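Local coordinates for protein L-lactate dehydrogenase (Trichomonas vaginalis, PDB 4UUL) that probably interconverts pyruvate and L-lactate with NAD(H) as cofactor, as a lactate dehydrogenase built on the malate dehydrogenase fold, at residues Gln206-Val209 / Asp210-His214; Glu165-Lys169 / Leu170-Val174; Glu113-Ser116 / Lys117-Pro121; Met252-Leu256 / Phe257-Pro261; Glu234-Phe238 / Thr239-Ser243. The protein carries 1 engineered substitution. All coordinates share one frame; numbering follows the deposited sequence.

Interaction 1 of 5, residues Gln206-Val209 / Asp210-His214; sequences QKVV and DVLDH
V208 O takes two backbone hydrogen bonds across the turn formed by 206-209 and 210-214. L212 N reaches V208 O at 3.0 Å with an N-H...O angle of 176°, nearly in line with the C=O bond, while V211 N donates to the same oxygen from above the carbonyl plane at 3.1 Å. Two donors on one oxygen hold the V208 peptide in a fixed orientation. The side chains of V208 and L212 run alongside each other, CG1 of V208 lying 3.7 Å from CD1 of L212. V208 CG1 stands anti to the backbone N (chi1 171°), which brings that methyl to the leucine. The segment is a single weakly bonded helical turn leaving the edge strand 204-207 of the antiparallel sheet in the C-terminal domain. D210 N donates to K207 O at 3.0 Å, opening the turn, and L170 of helix 156-170 packs against V208. The solvent side is at D210, an exposed residue whose carboxylate rests beside the aliphatic part of K207, D210 OD2 lying 3.5 Å from K207 CB. K207 NZ bonds instead to the carbonyl of T195. One water bridges K207 N and D210 OD2, 2.6 Å from the latter; another donates to D210 OD1 and only weakly to V209 O. Q206 and V211 cross at about a right angle, the carboxamide OE1 of Q206 meeting CG2 of V211 at 3.5 Å.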
loop_
_atom_site.group_PDB
_atom_site.type_symbol
_atom_site.label_atom_id
_atom_site.label_comp_id
_atom_site.label_asym_id
_atom_site.label_seq_id
_atom_site.Cartn_x
_atom_site.Cartn_y
_atom_site.Cartn_z
ATOM N N GLN B 206 0.885 -17.632 30.236
ATOM C CA GLN B 206 2.176 -17.648 30.923
ATOM C C GLN B 206 3.024 -16.451 30.516
ATOM O O GLN B 206 2.764 -15.807 29.517
ATOM C CB GLN B 206 2.993 -18.884 30.565
ATOM C CG GLN B 206 2.322 -20.211 30.847
ATOM C CD GLN B 206 3.275 -21.354 30.650
ATOM O OE1 GLN B 206 3.290 -21.977 29.588
ATOM N NE2 GLN B 206 4.105 -21.624 31.662
ATOM N N LYS B 207 4.060 -16.166 31.294
ATOM C CA LYS B 207 5.044 -15.171 30.938
ATOM C C LYS B 207 6.018 -15.736 29.923
ATOM O O LYS B 207 6.520 -16.856 30.056
ATOM C CB LYS B 207 5.828 -14.687 32.155
ATOM C CG LYS B 207 5.057 -13.739 33.047
ATOM C CD LYS B 207 5.900 -13.338 34.266
ATOM C CE LYS B 207 6.967 -12.363 33.938
ATOM N NZ LYS B 207 6.324 -11.106 33.554
ATOM N N VAL B 208 6.284 -14.947 28.891
ATOM C CA VAL B 208 7.204 -15.367 27.867
ATOM C C VAL B 208 8.550 -15.759 28.454
ATOM O O VAL B 208 9.110 -16.773 28.088
ATOM C CB VAL B 208 7.354 -14.255 26.805
ATOM C CG1 VAL B 208 8.478 -14.552 25.809
ATOM C CG2 VAL B 208 6.023 -14.050 26.076
ATOM N N VAL B 209 9.086 -14.972 29.391
ATOM C CA VAL B 209 10.445 -15.262 29.891
ATOM C C VAL B 209 10.473 -16.483 30.823
ATOM O O VAL B 209 11.544 -16.996 31.156
ATOM C CB VAL B 209 11.077 -14.079 30.641
ATOM C CG1 VAL B 209 11.296 -12.921 29.670
ATOM C CG2 VAL B 209 10.229 -13.697 31.850
ATOM N N ASP B 210 9.303 -16.982 31.224
ATOM C CA ASP B 210 9.225 -18.187 32.057
ATOM C C ASP B 210 9.224 -19.440 31.212
ATOM O O ASP B 210 9.371 -20.529 31.747
ATOM C CB ASP B 210 7.969 -18.175 32.919
ATOM C CG ASP B 210 8.024 -17.149 34.039
ATOM O OD1 ASP B 210 9.112 -16.594 34.305
ATOM O OD2 ASP B 210 6.964 -16.899 34.652
ATOM N N VAL B 211 9.007 -19.285 29.906
ATOM C CA VAL B 211 8.923 -20.402 28.989
ATOM C C VAL B 211 10.126 -20.459 28.067
ATOM O O VAL B 211 10.679 -21.505 27.857
ATOM C CB VAL B 211 7.619 -20.358 28.195
ATOM C CG1 VAL B 211 7.595 -21.443 27.133
ATOM C CG2 VAL B 211 6.434 -20.521 29.134
ATOM N N LEU B 212 10.511 -19.326 27.491
ATOM C CA LEU B 212 11.662 -19.288 26.600
ATOM C C LEU B 212 12.995 -19.302 27.354
ATOM O O LEU B 212 13.107 -18.774 28.478
ATOM C CB LEU B 212 11.579 -18.085 25.646
ATOM C CG LEU B 212 10.384 -18.192 24.703
ATOM C CD1 LEU B 212 10.361 -16.997 23.778
ATOM C CD2 LEU B 212 10.388 -19.499 23.889
ATOM N N ASP B 213 14.000 -19.910 26.727
ATOM C CA ASP B 213 15.361 -19.984 27.266
ATOM C C ASP B 213 15.980 -18.592 27.436
ATOM O O ASP B 213 15.817 -17.710 26.599
ATOM C CB ASP B 213 16.257 -20.764 26.301
ATOM C CG ASP B 213 16.056 -22.261 26.386
ATOM O OD1 ASP B 213 15.182 -22.717 27.160
ATOM O OD2 ASP B 213 16.774 -22.985 25.664
ATOM N N HIS B 214 16.734 -18.435 28.514
ATOM C CA HIS B 214 17.416 -17.203 28.822
ATOM C C HIS B 214 18.303 -16.768 27.674
ATOM O O HIS B 214 18.381 -15.573 27.371
ATOM C CB HIS B 214 18.250 -17.406 30.092
ATOM C CG HIS B 214 19.177 -16.275 30.380
ATOM N ND1 HIS B 214 20.439 -16.190 29.828
ATOM C CD2 HIS B 214 19.027 -15.174 31.151
ATOM C CE1 HIS B 214 21.017 -15.075 30.231
ATOM N NE2 HIS B 214 20.182 -14.441 31.035
HETATM O O HOH W 1 4.640 -17.631 33.767
HETATM O O HOH W 2 14.102 -16.675 29.989
HETATM O O HOH W 3 12.882 -19.727 31.049
HETATM O O HOH W 4 12.068 -16.144 34.352
#

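Interaction 2 of 5, residues Glu165-Lys169 / Leu170-Val174; sequences EVASK and LGVDV
A Schellman motif ends helix 156-170, and the side chains of 165-169 and 170-174 pack around it. G171 has left helical geometry with a positive phi of 67°, which turns the chain back so that V172 N donates to A167 O at 3.1 Å with an N-H...O angle of 166°. One step inside, G171 N bonds to S168 O at 3.2 Å, the donor standing well above the carbonyl plane. L170 N closes the last regular turn on V166 O at 3.0 Å. Its side chain lies along that of V166, both pointing the same way, and CD1 of L170 meets CG1 of V166 at 3.5 Å, a close fit for two methyl groups. V166 CG1 is anti to its backbone N (chi1 170°), the rotation that sets this methyl against the leucine. After the reversal the chain passes beside A167: CB of A167 is 3.8 Å from CG1 of V174 and 3.5 Å from the carbonyl oxygen of V172, while CG2 of V172 approaches the same alanine less closely. The outgoing loop thus passes close to the A167 methyl before strand 177-183 begins. That strand supplies I180 against V166 and V177 against A167 and V172, F199 of strand 198-201 meets L170, and F221 of helix 214-236 packs on V166.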
loop_
_atom_site.group_PDB
_atom_site.type_symbol
_atom_site.label_atom_id
_atom_site.label_comp_id
_atom_site.label_asym_id
_atom_site.label_seq_id
_atom_site.Cartn_x
_atom_site.Cartn_y
_atom_site.Cartn_z
ATOM N N GLU B 165 8.341 -12.277 15.755
ATOM C CA GLU B 165 9.394 -13.194 16.103
ATOM C C GLU B 165 8.986 -14.026 17.308
ATOM O O GLU B 165 9.181 -15.223 17.338
ATOM C CB GLU B 165 10.686 -12.415 16.363
ATOM C CG GLU B 165 11.771 -13.141 17.061
ATOM C CD GLU B 165 12.290 -14.366 16.277
ATOM O OE1 GLU B 165 12.087 -14.441 15.039
ATOM O OE2 GLU B 165 12.897 -15.265 16.907
ATOM N N VAL B 166 8.451 -13.380 18.334
ATOM C CA VAL B 166 8.115 -14.096 19.548
ATOM C C VAL B 166 6.945 -15.023 19.326
ATOM O O VAL B 166 6.965 -16.161 19.784
ATOM C CB VAL B 166 7.838 -13.113 20.709
ATOM C CG1 VAL B 166 7.257 -13.864 21.903
ATOM C CG2 VAL B 166 9.134 -12.378 21.061
ATOM N N ALA B 167 5.940 -14.562 18.599
ATOM C CA ALA B 167 4.785 -15.406 18.314
ATOM C C ALA B 167 5.240 -16.639 17.541
ATOM O O ALA B 167 4.827 -17.752 17.827
ATOM C CB ALA B 167 3.744 -14.604 17.508
ATOM N N SER B 168 6.128 -16.459 16.571
ATOM C CA SER B 168 6.599 -17.602 15.804
ATOM C C SER B 168 7.388 -18.553 16.699
ATOM O O SER B 168 7.244 -19.754 16.589
ATOM C CB SER B 168 7.390 -17.190 14.550
ATOM O OG SER B 168 8.624 -16.548 14.825
ATOM N N LYS B 169 8.197 -18.013 17.604
ATOM C CA LYS B 169 9.027 -18.831 18.466
ATOM C C LYS B 169 8.151 -19.694 19.378
ATOM O O LYS B 169 8.441 -20.868 19.612
ATOM C CB LYS B 169 9.976 -17.936 19.280
ATOM C CG LYS B 169 10.897 -18.701 20.253
ATOM C CD LYS B 169 11.997 -19.435 19.515
ATOM C CE LYS B 169 12.890 -20.163 20.492
ATOM N NZ LYS B 169 14.058 -20.774 19.813
ATOM N N LEU B 170 7.040 -19.115 19.825
ATOM C CA LEU B 170 6.113 -19.795 20.725
ATOM C C LEU B 170 5.032 -20.633 20.029
ATOM O O LEU B 170 4.283 -21.331 20.695
ATOM C CB LEU B 170 5.418 -18.736 21.578
ATOM C CG LEU B 170 6.303 -17.940 22.561
ATOM C CD1 LEU B 170 5.548 -16.696 23.004
ATOM C CD2 LEU B 170 6.720 -18.777 23.764
ATOM N N GLY B 171 4.920 -20.517 18.713
ATOM C CA GLY B 171 3.918 -21.240 17.950
ATOM C C GLY B 171 2.498 -20.788 18.251
ATOM O O GLY B 171 1.573 -21.592 18.343
ATOM N N VAL B 172 2.318 -19.482 18.387
ATOM C CA VAL B 172 0.995 -18.879 18.563
ATOM C C VAL B 172 0.840 -17.762 17.535
ATOM O O VAL B 172 1.802 -17.423 16.860
ATOM C CB VAL B 172 0.777 -18.368 20.011
ATOM C CG1 VAL B 172 0.899 -19.543 21.015
ATOM C CG2 VAL B 172 1.735 -17.213 20.368
ATOM N N ASP B 173 -0.374 -17.210 17.444
ATOM C CA ASP B 173 -0.671 -16.041 16.621
ATOM C C ASP B 173 -0.195 -14.789 17.329
ATOM O O ASP B 173 -0.080 -14.759 18.561
ATOM C CB ASP B 173 -2.179 -15.903 16.428
ATOM C CG ASP B 173 -2.747 -16.925 15.470
ATOM O OD1 ASP B 173 -2.013 -17.841 15.040
ATOM O OD2 ASP B 173 -3.940 -16.790 15.154
ATOM N N VAL B 174 0.094 -13.729 16.588
ATOM C CA VAL B 174 0.480 -12.474 17.235
ATOM C C VAL B 174 -0.576 -11.946 18.198
ATOM O O VAL B 174 -0.229 -11.367 19.224
ATOM C CB VAL B 174 0.899 -11.344 16.230
ATOM C CG1 VAL B 174 2.197 -11.703 15.510
ATOM C CG2 VAL B 174 -0.187 -11.027 15.246
#

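Interaction 3 of 5, residues Glu113-Ser116 / Lys117-Pro121; sequences EYLS and KWAKP
The rings of Y114 and W118, one helical turn apart, lie nearly parallel with their planes at 20°, but they are slid so far that they barely overlap: the tyrosine ring centroid is 5.7 Å from that of the six-membered indole ring. The closest approach is CD1 of Y114 to CZ3 of W118 at 3.4 Å, oblique for both rings, with CB and CG of Y114 also near CZ3. One face of the indole takes CG of K117, 3.5 Å above the plane and displaced toward the rim. Both aromatic side chains place CG anti to the carbonyl carbon (chi1 -61° for Y114) and lie side by side, which brings the rings together. These residues form the last turn of helix 97-118, the connecting helix between parallel strands 82-85 and 124-127 in a beta-alpha-beta unit of the Rossmann domain. P73 of helix 73-77 packs against both aromatic residues. The turn is closed by W118 N donating to Y114 O at 3.0 Å and A119 N to L115 O at 2.9 Å. Beyond it A119 leaves helical geometry, and a water donates to both S116 O and A119 O. The S116 hydroxyl is engaged by the backbone N of N145.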
loop_
_atom_site.group_PDB
_atom_site.type_symbol
_atom_site.label_atom_id
_atom_site.label_comp_id
_atom_site.label_asym_id
_atom_site.label_seq_id
_atom_site.Cartn_x
_atom_site.Cartn_y
_atom_site.Cartn_z
ATOM N N GLU B 113 11.559 24.696 12.341
ATOM C CA GLU B 113 11.244 26.101 12.067
ATOM C C GLU B 113 10.091 26.225 11.065
ATOM O O GLU B 113 9.173 27.020 11.272
ATOM C CB GLU B 113 12.488 26.785 11.566
ATOM C CG GLU B 113 13.535 27.022 12.680
ATOM C CD GLU B 113 14.899 27.343 12.137
ATOM O OE1 GLU B 113 15.055 27.382 10.907
ATOM O OE2 GLU B 113 15.828 27.568 12.937
ATOM N N TYR B 114 10.067 25.384 10.026
ATOM C CA TYR B 114 8.976 25.424 9.045
ATOM C C TYR B 114 7.654 25.017 9.726
ATOM O O TYR B 114 6.604 25.593 9.466
ATOM C CB TYR B 114 9.249 24.472 7.912
ATOM C CG TYR B 114 10.482 24.719 7.102
ATOM C CD1 TYR B 114 10.950 26.006 6.869
ATOM C CD2 TYR B 114 11.178 23.649 6.543
ATOM C CE1 TYR B 114 12.082 26.240 6.085
ATOM C CE2 TYR B 114 12.309 23.863 5.792
ATOM C CZ TYR B 114 12.753 25.152 5.555
ATOM O OH TYR B 114 13.868 25.394 4.801
ATOM N N LEU B 115 7.675 23.981 10.563
ATOM C CA LEU B 115 6.485 23.567 11.277
ATOM C C LEU B 115 5.909 24.690 12.135
ATOM O O LEU B 115 4.722 24.964 12.132
ATOM C CB LEU B 115 6.769 22.352 12.151
ATOM C CG LEU B 115 7.003 21.047 11.398
ATOM C CD1 LEU B 115 7.775 20.030 12.256
ATOM C CD2 LEU B 115 5.626 20.439 11.033
ATOM N N SER B 116 6.768 25.296 12.926
ATOM C CA SER B 116 6.346 26.358 13.800
ATOM C C SER B 116 5.740 27.510 13.005
ATOM O O SER B 116 4.709 28.074 13.377
ATOM C CB SER B 116 7.503 26.849 14.640
ATOM O OG SER B 116 7.079 27.908 15.478
ATOM N N LYS B 117 6.388 27.872 11.904
ATOM C CA LYS B 117 5.961 29.023 11.113
ATOM C C LYS B 117 4.613 28.780 10.440
ATOM O O LYS B 117 3.787 29.670 10.399
ATOM C CB LYS B 117 7.021 29.328 10.055
ATOM C CG LYS B 117 6.878 30.609 9.269
ATOM C CD LYS B 117 8.207 30.947 8.613
ATOM C CE LYS B 117 8.109 32.219 7.773
ATOM N NZ LYS B 117 7.709 33.412 8.578
ATOM N N TRP B 118 4.407 27.586 9.890
ATOM C CA TRP B 118 3.317 27.365 8.958
ATOM C C TRP B 118 2.270 26.319 9.320
ATOM O O TRP B 118 1.136 26.372 8.820
ATOM C CB TRP B 118 3.928 27.062 7.600
ATOM C CG TRP B 118 4.630 28.195 7.007
ATOM C CD1 TRP B 118 4.153 29.487 6.831
ATOM C CD2 TRP B 118 5.935 28.175 6.444
ATOM N NE1 TRP B 118 5.097 30.233 6.221
ATOM C CE2 TRP B 118 6.200 29.467 5.968
ATOM C CE3 TRP B 118 6.907 27.192 6.297
ATOM C CZ2 TRP B 118 7.398 29.801 5.348
ATOM C CZ3 TRP B 118 8.095 27.520 5.669
ATOM C CH2 TRP B 118 8.331 28.815 5.210
ATOM N N ALA B 119 2.633 25.313 10.103
ATOM C CA ALA B 119 1.683 24.242 10.403
ATOM C C ALA B 119 0.609 24.743 11.372
ATOM O O ALA B 119 0.782 25.730 12.077
ATOM C CB ALA B 119 2.410 23.018 10.961
ATOM N N LYS B 120 -0.515 24.035 11.451
ATOM C CA LYS B 120 -1.478 24.345 12.520
ATOM C C LYS B 120 -0.849 24.099 13.890
ATOM O O LYS B 120 -0.005 23.217 14.042
ATOM C CB LYS B 120 -2.717 23.472 12.407
ATOM C CG LYS B 120 -3.545 23.709 11.162
ATOM C CD LYS B 120 -4.872 22.970 11.301
ATOM C CE LYS B 120 -5.728 23.005 10.055
ATOM N NZ LYS B 120 -6.989 22.304 10.345
ATOM N N PRO B 121 -1.305 24.847 14.907
ATOM C CA PRO B 121 -0.750 24.618 16.246
ATOM C C PRO B 121 -1.055 23.230 16.780
ATOM O O PRO B 121 -0.428 22.797 17.734
ATOM C CB PRO B 121 -1.440 25.693 17.113
ATOM C CG PRO B 121 -1.882 26.713 16.194
ATOM C CD PRO B 121 -2.133 26.067 14.875
HETATM O O HOH W 5 2.412 26.671 14.175
#

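Interaction 4 of 5, residues Met252-Leu256 / Phe257-Pro261; sequences MKAWL and FGTAP
K253 is the first residue here to touch 257-261: its carbonyl oxygen accepts from F257 N at 3.1 Å and also accepts a hydrogen bond from a water 2.8 Å away. The same water donates to G258 O at 2.6 Å, so it ties the last helical turn to the departing chain. The ammonium of K253 pairs with E28. Next, A254 offers its carbonyl O to G258 N at 2.8 Å and its methyl to T259, with A254 CB 3.7 Å from T259 CG2. This is the C-terminal end of helix 242-257, where G258 takes up a positive phi of 102° and the chain turns off toward strand 265-270. L265 of that strand packs on both A254 and T259, and T259 OG1 is hydrogen-bonded to the backbone N of V291. W255 O bonds to K124 NZ. L256 meets its neighbour: CB stands over one face of the F257 ring, 3.7 Å from the centroid and 20° off the normal, a CH-pi contact offset toward the rim. F257 CG sits anti to its carbonyl carbon (chi1 -54°), which folds the ring back beside the leucine, and CD1 of L256 continues along it to CE2 at 4.0 Å.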
loop_
_atom_site.group_PDB
_atom_site.type_symbol
_atom_site.label_atom_id
_atom_site.label_comp_id
_atom_site.label_asym_id
_atom_site.label_seq_id
_atom_site.Cartn_x
_atom_site.Cartn_y
_atom_site.Cartn_z
ATOM N N MET B 252 0.247 6.794 13.569
ATOM C CA MET B 252 -0.507 8.028 13.383
ATOM C C MET B 252 -2.006 7.823 13.648
ATOM O O MET B 252 -2.637 8.684 14.259
ATOM C CB MET B 252 -0.266 8.616 12.008
ATOM C CG MET B 252 -0.869 10.026 11.848
ATOM S SD MET B 252 -0.034 11.299 12.807
ATOM C CE MET B 252 1.359 11.647 11.701
ATOM N N LYS B 253 -2.580 6.719 13.185
ATOM C CA LYS B 253 -3.990 6.488 13.405
ATOM C C LYS B 253 -4.310 6.369 14.896
ATOM O O LYS B 253 -5.317 6.914 15.376
ATOM C CB LYS B 253 -4.408 5.228 12.628
ATOM C CG LYS B 253 -5.920 5.040 12.550
ATOM C CD LYS B 253 -6.269 3.803 11.772
ATOM C CE LYS B 253 -7.759 3.661 11.604
ATOM N NZ LYS B 253 -8.034 2.587 10.608
ATOM N N ALA B 254 -3.445 5.678 15.634
ATOM C CA ALA B 254 -3.602 5.592 17.082
ATOM C C ALA B 254 -3.481 6.990 17.729
ATOM O O ALA B 254 -4.262 7.330 18.614
ATOM C CB ALA B 254 -2.562 4.694 17.669
ATOM N N TRP B 255 -2.506 7.768 17.294
ATOM C CA TRP B 255 -2.284 9.114 17.822
ATOM C C TRP B 255 -3.474 10.022 17.578
ATOM O O TRP B 255 -3.821 10.874 18.404
ATOM C CB TRP B 255 -1.012 9.701 17.203
ATOM C CG TRP B 255 -0.443 10.879 17.887
ATOM C CD1 TRP B 255 -0.819 11.436 19.074
ATOM C CD2 TRP B 255 0.677 11.639 17.413
ATOM N NE1 TRP B 255 0.004 12.515 19.347
ATOM C CE2 TRP B 255 0.944 12.631 18.372
ATOM C CE3 TRP B 255 1.483 11.557 16.273
ATOM C CZ2 TRP B 255 1.994 13.529 18.227
ATOM C CZ3 TRP B 255 2.526 12.455 16.113
ATOM C CH2 TRP B 255 2.776 13.432 17.101
ATOM N N LEU B 256 -4.114 9.869 16.423
ATOM C CA LEU B 256 -5.208 10.733 16.056
ATOM C C LEU B 256 -6.495 10.386 16.807
ATOM O O LEU B 256 -7.198 11.316 17.226
ATOM C CB LEU B 256 -5.461 10.694 14.545
ATOM C CG LEU B 256 -4.479 11.440 13.657
ATOM C CD1 LEU B 256 -4.631 11.036 12.197
ATOM C CD2 LEU B 256 -4.630 12.937 13.789
ATOM N N PHE B 257 -6.798 9.087 16.964
ATOM C CA PHE B 257 -8.143 8.625 17.362
ATOM C C PHE B 257 -8.182 7.715 18.570
ATOM O O PHE B 257 -9.270 7.384 19.053
ATOM C CB PHE B 257 -8.865 7.952 16.187
ATOM C CG PHE B 257 -8.927 8.819 14.968
ATOM C CD1 PHE B 257 -9.702 9.965 14.976
ATOM C CD2 PHE B 257 -8.187 8.519 13.840
ATOM C CE1 PHE B 257 -9.739 10.795 13.900
ATOM C CE2 PHE B 257 -8.245 9.361 12.734
ATOM C CZ PHE B 257 -9.020 10.482 12.779
ATOM N N GLY B 258 -7.016 7.358 19.105
ATOM C CA GLY B 258 -6.970 6.537 20.302
ATOM C C GLY B 258 -6.666 5.085 20.054
ATOM O O GLY B 258 -6.869 4.568 18.960
ATOM N N THR B 259 -6.107 4.442 21.068
ATOM C CA THR B 259 -5.820 3.016 21.020
ATOM C C THR B 259 -6.964 2.197 21.597
ATOM O O THR B 259 -7.853 2.741 22.266
ATOM C CB THR B 259 -4.518 2.735 21.785
ATOM O OG1 THR B 259 -4.595 3.315 23.100
ATOM C CG2 THR B 259 -3.335 3.296 21.047
ATOM N N ALA B 260 -6.915 0.891 21.333
ATOM C CA ALA B 260 -7.972 -0.051 21.696
ATOM C C ALA B 260 -7.757 -0.582 23.108
ATOM O O ALA B 260 -6.676 -0.478 23.637
ATOM C CB ALA B 260 -7.976 -1.205 20.705
ATOM N N PRO B 261 -8.800 -1.120 23.750
ATOM C CA PRO B 261 -8.626 -1.606 25.127
ATOM C C PRO B 261 -7.509 -2.649 25.190
ATOM O O PRO B 261 -7.461 -3.581 24.394
ATOM C CB PRO B 261 -9.983 -2.223 25.469
ATOM C CG PRO B 261 -10.949 -1.497 24.568
ATOM C CD PRO B 261 -10.193 -1.291 23.296
HETATM O O HOH W 6 -7.065 4.920 16.363
#

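Interaction 5 of 5, residues Glu234-Phe238 / Thr239-Ser243; sequences EHRGF and TSAAS
R236 reaches across the turn to T239 and A241 with a chain that is extended as far as NE. From CB, its CG lies anti to the backbone N (chi1 -180°) and CD continues straight, ending 3.8 Å from the carbonyl oxygen of T239. NE makes the principal bond of the contact: it donates to T239 O at 2.9 Å with an N-H...O angle of 167°. The oxygen lies at the edge of the guanidinium, 8° out of its plane, whereas seen from the acceptor the donor stands above the carbonyl plane. At the tip, NH2 approaches CB of A241 at 3.8 Å and donates to a water at 3.2 Å; that water in turn donates to T239 O at 3.1 Å. Arginine edge, water and carbonyl therefore close a small ring. The bond spans the loop between helices 214-236 and 242-257, in which G237 has a positive phi. Q15, which binds NADH in another structure of this protein, packs against both R236 and A241; no cofactor is bound here. E55 of the second subunit accepts from A241 N and S243 N, and its carboxylate forms a long, weak ion pair with R236 NE. The direct and water-mediated bonds fix the rotation of the guanidinium. Their shared acceptor is a neutral carbonyl oxygen and cannot balance its charge; the E55 carboxylate would probably do so only weakly at this distance.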
loop_
_atom_site.group_PDB
_atom_site.type_symbol
_atom_site.label_atom_id
_atom_site.label_comp_id
_atom_site.label_asym_id
_atom_site.label_seq_id
_atom_site.Cartn_x
_atom_site.Cartn_y
_atom_site.Cartn_z
ATOM N N GLU B 234 19.734 -7.195 2.101
ATOM C CA GLU B 234 20.509 -8.262 1.473
ATOM C C GLU B 234 19.681 -9.028 0.434
ATOM O O GLU B 234 20.170 -9.312 -0.645
ATOM C CB GLU B 234 20.966 -9.242 2.553
ATOM C CG GLU B 234 22.085 -10.162 2.159
ATOM C CD GLU B 234 23.450 -9.513 2.299
ATOM O OE1 GLU B 234 23.568 -8.292 2.040
ATOM O OE2 GLU B 234 24.399 -10.227 2.669
ATOM N N HIS B 235 18.440 -9.378 0.773
ATOM C CA HIS B 235 17.557 -10.103 -0.157
ATOM C C HIS B 235 16.853 -9.193 -1.183
ATOM O O HIS B 235 16.711 -9.581 -2.354
ATOM C CB HIS B 235 16.508 -10.924 0.618
ATOM C CG HIS B 235 17.054 -12.150 1.296
ATOM N ND1 HIS B 235 17.588 -12.122 2.567
ATOM C CD2 HIS B 235 17.125 -13.440 0.890
ATOM C CE1 HIS B 235 17.989 -13.337 2.904
ATOM N NE2 HIS B 235 17.719 -14.157 1.903
ATOM N N ARG B 236 16.433 -7.995 -0.752
ATOM C CA ARG B 236 15.584 -7.076 -1.553
ATOM C C ARG B 236 16.377 -6.189 -2.498
ATOM O O ARG B 236 15.887 -5.850 -3.584
ATOM C CB ARG B 236 14.751 -6.191 -0.610
ATOM C CG ARG B 236 13.784 -5.149 -1.226
ATOM C CD ARG B 236 12.944 -4.533 -0.096
ATOM N NE ARG B 236 12.499 -3.159 -0.345
ATOM C CZ ARG B 236 11.546 -2.827 -1.212
ATOM N NH1 ARG B 236 10.929 -3.761 -1.914
ATOM N NH2 ARG B 236 11.215 -1.563 -1.376
ATOM N N GLY B 237 17.585 -5.804 -2.088
ATOM C CA GLY B 237 18.399 -4.869 -2.845
ATOM C C GLY B 237 18.100 -3.429 -2.453
ATOM O O GLY B 237 18.794 -2.500 -2.882
ATOM N N PHE B 238 17.053 -3.242 -1.662
ATOM C CA PHE B 238 16.695 -1.922 -1.138
ATOM C C PHE B 238 16.191 -2.113 0.255
ATOM O O PHE B 238 15.818 -3.230 0.626
ATOM C CB PHE B 238 15.590 -1.270 -1.966
ATOM C CG PHE B 238 15.923 -1.162 -3.415
ATOM C CD1 PHE B 238 15.682 -2.223 -4.273
ATOM C CD2 PHE B 238 16.493 -0.008 -3.923
ATOM C CE1 PHE B 238 16.001 -2.131 -5.621
ATOM C CE2 PHE B 238 16.799 0.092 -5.270
ATOM C CZ PHE B 238 16.550 -0.978 -6.118
ATOM N N THR B 239 16.156 -1.041 1.034
ATOM C CA THR B 239 15.638 -1.133 2.412
ATOM C C THR B 239 14.141 -1.308 2.432
ATOM O O THR B 239 13.491 -1.129 1.429
ATOM C CB THR B 239 16.004 0.112 3.225
ATOM O OG1 THR B 239 15.470 1.274 2.592
ATOM C CG2 THR B 239 17.497 0.261 3.300
ATOM N N SER B 240 13.616 -1.632 3.605
ATOM C CA SER B 240 12.197 -1.865 3.779
ATOM C C SER B 240 11.396 -0.602 3.452
ATOM O O SER B 240 11.881 0.528 3.574
ATOM C CB SER B 240 11.911 -2.363 5.197
ATOM O OG SER B 240 12.477 -3.656 5.434
ATOM N N ALA B 241 10.173 -0.820 3.009
ATOM C CA ALA B 241 9.278 0.275 2.641
ATOM C C ALA B 241 7.840 0.014 3.107
ATOM O O ALA B 241 7.249 0.813 3.828
ATOM C CB ALA B 241 9.358 0.562 1.171
ATOM N N ALA B 242 7.249 -1.111 2.699
ATOM C CA ALA B 242 5.911 -1.429 3.125
ATOM C C ALA B 242 5.794 -1.592 4.624
ATOM O O ALA B 242 4.815 -1.129 5.198
ATOM C CB ALA B 242 5.400 -2.662 2.428
ATOM N N SER B 243 6.766 -2.227 5.277
ATOM C CA SER B 243 6.673 -2.454 6.717
ATOM C C SER B 243 6.806 -1.171 7.559
ATOM O O SER B 243 6.017 -0.994 8.481
ATOM C CB SER B 243 7.550 -3.621 7.199
ATOM O OG SER B 243 8.889 -3.373 6.894
HETATM O O HOH W 7 12.739 1.089 -0.525
#

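Overall arrangement
Interactions 1 and 2 touch directly, L212 CD2 lying 3.7 Å from L170 CD2, although the two contacts are separate along the chain and their centres are 12 Å apart. Interaction 3 alone belongs to the NAD-binding domain, on the other side of the chain's centre from both, with its centre 47 Å from that of interaction 1. Interactions 4 and 5 occupy opposite ends of helix 242-257, centres 27 Å apart. The side chain of A241 in interaction 5 comes within about 3 Å of that of Q15, a cofactor-binding residue, whereas in interaction 4 the side chain of W255 is about 9 Å from those of L154 and I128. Interactions 1 to 3 lie away from the cofactor site.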